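Local coordinates for protein tRNA modification GTPase mnmE (Chlorobium tepidum, PDB 3GEE) that hydrolyses GTP and is probably involved in adding a carboxymethylaminomethyl group to the wobble uridine of certain tRNAs, at residues A[12-24]-A[32-44]. Sequence-based numbering, arbitrary orientation.
With FON (N-{[4-({[(6R)-2-amino-5-formyl-4-oxo-1,4,5,6,7,8-hexahydropteridin-6-yl]methyl}amino)phenyl]carbonyl}-L-glutamic acid), chain C.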
# COMPACT_ATOMS: atom_id res chain seq x y z
N PRO A 12 -6.90 -6.35 -33.24
CA PRO A 12 -6.61 -6.29 -31.80
C PRO A 12 -5.91 -4.99 -31.38
O PRO A 12 -5.12 -5.01 -30.43
CB PRO A 12 -5.70 -7.50 -31.59
CG PRO A 12 -6.17 -8.50 -32.60
CD PRO A 12 -6.78 -7.72 -33.77
N VAL A 13 -6.24 -3.89 -32.06
CA VAL A 13 -5.63 -2.56 -31.87
C VAL A 13 -5.17 -2.22 -30.44
O VAL A 13 -5.98 -2.20 -29.51
CB VAL A 13 -6.60 -1.44 -32.30
CG1 VAL A 13 -5.84 -0.14 -32.51
CG2 VAL A 13 -7.37 -1.82 -33.55
N PRO A 14 -3.87 -1.94 -30.27
CA PRO A 14 -3.37 -1.51 -28.95
C PRO A 14 -3.72 -0.06 -28.66
O PRO A 14 -3.87 0.74 -29.58
CB PRO A 14 -1.86 -1.68 -29.08
CG PRO A 14 -1.58 -1.52 -30.53
CD PRO A 14 -2.79 -2.02 -31.27
N GLY A 15 -3.86 0.27 -27.37
CA GLY A 15 -4.17 1.64 -26.96
C GLY A 15 -2.92 2.48 -26.76
O GLY A 15 -1.80 1.98 -26.95
N HIS A 16 -3.10 3.74 -26.38
CA HIS A 16 -1.97 4.59 -26.01
C HIS A 16 -1.19 3.95 -24.85
O HIS A 16 -1.80 3.39 -23.94
CB HIS A 16 -2.47 5.98 -25.59
CG HIS A 16 -1.40 7.03 -25.57
ND1 HIS A 16 -0.35 7.01 -24.68
CD2 HIS A 16 -1.21 8.13 -26.34
CE1 HIS A 16 0.44 8.04 -24.90
NE2 HIS A 16 -0.06 8.74 -25.90
N PRO A 17 0.15 3.99 -24.91
CA PRO A 17 0.89 3.48 -23.75
C PRO A 17 0.50 4.26 -22.49
O PRO A 17 0.49 5.49 -22.50
CB PRO A 17 2.36 3.73 -24.11
CG PRO A 17 2.32 4.73 -25.22
CD PRO A 17 1.06 4.46 -25.97
N ILE A 18 0.15 3.53 -21.44
CA ILE A 18 -0.26 4.13 -20.19
C ILE A 18 0.52 3.50 -19.05
O ILE A 18 0.85 2.32 -19.11
CB ILE A 18 -1.78 3.98 -19.93
CG1 ILE A 18 -2.21 2.52 -20.05
CG2 ILE A 18 -2.57 4.86 -20.89
CD1 ILE A 18 -3.66 2.27 -19.70
N ALA A 19 0.81 4.30 -18.02
CA ALA A 19 1.54 3.84 -16.85
C ALA A 19 0.76 4.17 -15.58
O ALA A 19 -0.05 5.10 -15.57
CB ALA A 19 2.92 4.48 -16.80
N ALA A 20 1.01 3.40 -14.51
CA ALA A 20 0.35 3.58 -13.23
C ALA A 20 1.03 2.77 -12.13
O ALA A 20 1.52 1.67 -12.37
CB ALA A 20 -1.10 3.17 -13.33
N ILE A 21 1.05 3.34 -10.92
CA ILE A 21 1.40 2.61 -9.71
C ILE A 21 0.26 1.63 -9.52
O ILE A 21 -0.90 2.03 -9.56
CB ILE A 21 1.45 3.54 -8.49
CG1 ILE A 21 2.11 4.89 -8.84
CG2 ILE A 21 2.07 2.85 -7.30
CD1 ILE A 21 3.55 5.06 -8.42
N ALA A 22 0.57 0.35 -9.33
CA ALA A 22 -0.48 -0.68 -9.31
C ALA A 22 -0.73 -1.22 -7.91
O ALA A 22 -1.73 -1.91 -7.66
CB ALA A 22 -0.13 -1.81 -10.26
N THR A 23 0.18 -0.89 -7.00
CA THR A 23 0.14 -1.33 -5.61
C THR A 23 -0.39 -0.21 -4.70
O THR A 23 -0.39 0.96 -5.10
CB THR A 23 1.53 -1.75 -5.17
OG1 THR A 23 2.48 -0.74 -5.56
CG2 THR A 23 1.90 -3.06 -5.83
N PRO A 24 -0.84 -0.56 -3.48
CA PRO A 24 -1.39 0.46 -2.58
C PRO A 24 -0.36 1.51 -2.20
O PRO A 24 0.82 1.21 -2.12
CB PRO A 24 -1.78 -0.34 -1.33
CG PRO A 24 -1.95 -1.72 -1.80
CD PRO A 24 -0.89 -1.89 -2.86
N ILE A 32 4.75 -2.11 -7.58
CA ILE A 32 4.66 -2.44 -9.00
C ILE A 32 4.18 -1.23 -9.81
O ILE A 32 3.05 -0.76 -9.63
CB ILE A 32 3.66 -3.59 -9.25
CG1 ILE A 32 4.06 -4.86 -8.50
CG2 ILE A 32 3.52 -3.87 -10.75
CD1 ILE A 32 2.91 -5.84 -8.35
N VAL A 33 5.03 -0.73 -10.70
CA VAL A 33 4.57 0.19 -11.73
C VAL A 33 4.25 -0.66 -12.96
O VAL A 33 5.12 -1.41 -13.43
CB VAL A 33 5.62 1.26 -12.09
CG1 VAL A 33 5.15 2.10 -13.27
CG2 VAL A 33 5.92 2.16 -10.89
N ARG A 34 3.02 -0.57 -13.46
CA ARG A 34 2.65 -1.36 -14.65
C ARG A 34 2.26 -0.51 -15.86
O ARG A 34 1.38 0.34 -15.78
CB ARG A 34 1.60 -2.45 -14.34
CG ARG A 34 0.27 -1.97 -13.81
CD ARG A 34 -0.88 -2.65 -14.54
NE ARG A 34 -1.23 -3.98 -14.04
CZ ARG A 34 -2.46 -4.34 -13.68
NH1 ARG A 34 -3.47 -3.49 -13.75
NH2 ARG A 34 -2.68 -5.57 -13.26
N ILE A 35 2.94 -0.74 -16.98
CA ILE A 35 2.67 -0.01 -18.21
C ILE A 35 2.13 -0.93 -19.30
O ILE A 35 2.48 -2.10 -19.35
CB ILE A 35 3.90 0.78 -18.69
CG1 ILE A 35 4.91 -0.12 -19.40
CG2 ILE A 35 4.58 1.44 -17.50
CD1 ILE A 35 5.97 0.65 -20.21
N SER A 36 1.26 -0.39 -20.15
CA SER A 36 0.58 -1.18 -21.17
C SER A 36 0.24 -0.35 -22.39
O SER A 36 0.10 0.86 -22.31
CB SER A 36 -0.70 -1.80 -20.60
OG SER A 36 -1.39 -2.57 -21.57
N GLY A 37 0.13 -1.01 -23.54
CA GLY A 37 -0.22 -0.33 -24.78
C GLY A 37 0.80 -0.43 -25.89
O GLY A 37 1.80 -1.14 -25.78
N ALA A 38 0.55 0.31 -26.96
CA ALA A 38 1.34 0.23 -28.18
C ALA A 38 2.82 0.53 -27.99
O ALA A 38 3.19 1.65 -27.64
CB ALA A 38 0.74 1.14 -29.24
N GLY A 39 3.66 -0.47 -28.23
CA GLY A 39 5.11 -0.29 -28.28
C GLY A 39 5.73 -0.12 -26.91
O GLY A 39 6.81 0.45 -26.76
N VAL A 40 5.04 -0.65 -25.91
CA VAL A 40 5.42 -0.46 -24.53
C VAL A 40 6.81 -1.00 -24.18
O VAL A 40 7.59 -0.33 -23.50
CB VAL A 40 4.27 -0.95 -23.61
CG1 VAL A 40 4.72 -1.95 -22.56
CG2 VAL A 40 3.58 0.25 -22.99
N LEU A 41 7.16 -2.19 -24.66
CA LEU A 41 8.47 -2.75 -24.31
C LEU A 41 9.63 -2.15 -25.11
O LEU A 41 10.80 -2.30 -24.73
CB LEU A 41 8.47 -4.28 -24.29
CG LEU A 41 7.57 -5.05 -25.26
CD1 LEU A 41 8.11 -4.90 -26.68
CD2 LEU A 41 7.46 -6.51 -24.87
N ASP A 42 9.32 -1.45 -26.20
CA ASP A 42 10.32 -0.60 -26.86
C ASP A 42 10.60 0.62 -26.01
O ASP A 42 11.74 1.07 -25.91
CB ASP A 42 9.87 -0.17 -28.25
CG ASP A 42 9.98 -1.30 -29.26
OD1 ASP A 42 10.90 -1.26 -30.10
OD2 ASP A 42 9.14 -2.22 -29.21
N LEU A 43 9.54 1.16 -25.40
CA LEU A 43 9.65 2.29 -24.48
C LEU A 43 10.45 1.87 -23.26
O LEU A 43 11.38 2.56 -22.85
CB LEU A 43 8.26 2.79 -24.07
CG LEU A 43 7.60 3.97 -24.80
CD1 LEU A 43 7.94 4.08 -26.28
CD2 LEU A 43 6.10 3.90 -24.61
N ALA A 44 10.09 0.72 -22.70
CA ALA A 44 10.78 0.16 -21.54
C ALA A 44 12.27 0.10 -21.80
O ALA A 44 13.07 0.41 -20.92
CB ALA A 44 10.24 -1.21 -21.22
N1 FON C . 0.10 -10.38 -11.44
C2 FON C . 0.78 -9.64 -12.35
NA2 FON C . 2.14 -9.60 -12.27
N3 FON C . 0.16 -8.95 -13.33
C4 FON C . -1.18 -8.94 -13.48
O4 FON C . -1.69 -8.28 -14.41
C4A FON C . -1.99 -9.72 -12.49
N5 FON C . -3.37 -9.90 -12.44
C6 FON C . -3.71 -11.29 -12.10
C7 FON C . -3.38 -11.34 -10.61
N8 FON C . -1.93 -11.19 -10.53
C8A FON C . -1.24 -10.46 -11.45
C9 FON C . -5.14 -11.73 -12.41
N10 FON C . -5.53 -11.45 -13.79
C11 FON C . -3.82 -12.68 -17.39
C12 FON C . -5.14 -12.99 -17.06
C13 FON C . -5.69 -12.57 -15.85
C14 FON C . -4.92 -11.85 -14.94
C15 FON C . -3.60 -11.53 -15.27
C16 FON C . -3.04 -11.95 -16.48
C FON C . -3.27 -13.16 -18.71
O FON C . -2.09 -13.01 -18.98
N FON C . -4.13 -13.72 -19.57
CA FON C . -3.88 -14.83 -20.48
CB FON C . -3.58 -16.14 -19.74
CG FON C . -3.04 -17.26 -20.63
CD FON C . -1.99 -18.08 -19.91
OE1 FON C . -0.82 -17.63 -19.83
OE2 FON C . -2.32 -19.19 -19.42
CT FON C . -5.07 -15.02 -21.39
O1 FON C . -4.89 -15.18 -22.62
O2 FON C . -6.21 -15.01 -20.87
CP1 FON C . -4.20 -8.96 -12.64
O3 FON C . -4.96 -8.60 -11.76
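The first beta hairpin of the N-terminal folate-binding domain pairs strand 18-21 with residues 32-36 of strand 30-36, running antiparallel at 164°. Ile-18 and Ser-36 form a hydrogen-bonded pair, Ile-18 N donating a hydrogen bond to Ser-36 O (2.8 Å) and Ser-36 N donating one back to Ile-18 O. Arg-34 N binds Ala-20 O (2.9 Å), whereas the return bond from Ala-20 N to Arg-34 O is weak. Ala-22 N bonds to Ile-32 O at 2.7 Å, and Thr-23 lays CG2 across the Ile-32 side chain. On one face of the sheet, Ala-19 CB meets Ile-35 CG2 (3.5 Å) and Ile-21 lies beside Val-33; helix 105-117 covers this side. The other face carries Ile-18, Ala-20, Arg-34 and Ser-36, with helix 127-134 against it, and here the hairpin contributes to the folate site. Arg-34 CG, held between its backbone N and carbonyl carbon (chi1 61°), rests on Ala-22 CB at 3.6 Å; bends further out bring NH2 to the pterin O4 of the bound folinic acid in a weak bond of 3.1 Å. Phe-128 makes a cation-pi contact with this guanidinium, while Glu-98 offers a long, weak ion pair. A leucine in place of Arg-34 would probably leave the pterin O4 without this donor and Phe-128 without its cation. At the far end, Pro-17 CB packs on Leu-43 CD2 (3.8 Å) and Val-40 CG2, tying the hairpin to helix 40-47. Between them a type II turn begins at Gly-37, and Ala-38 N donates an almost straight bond (172°) to Gly-15 O.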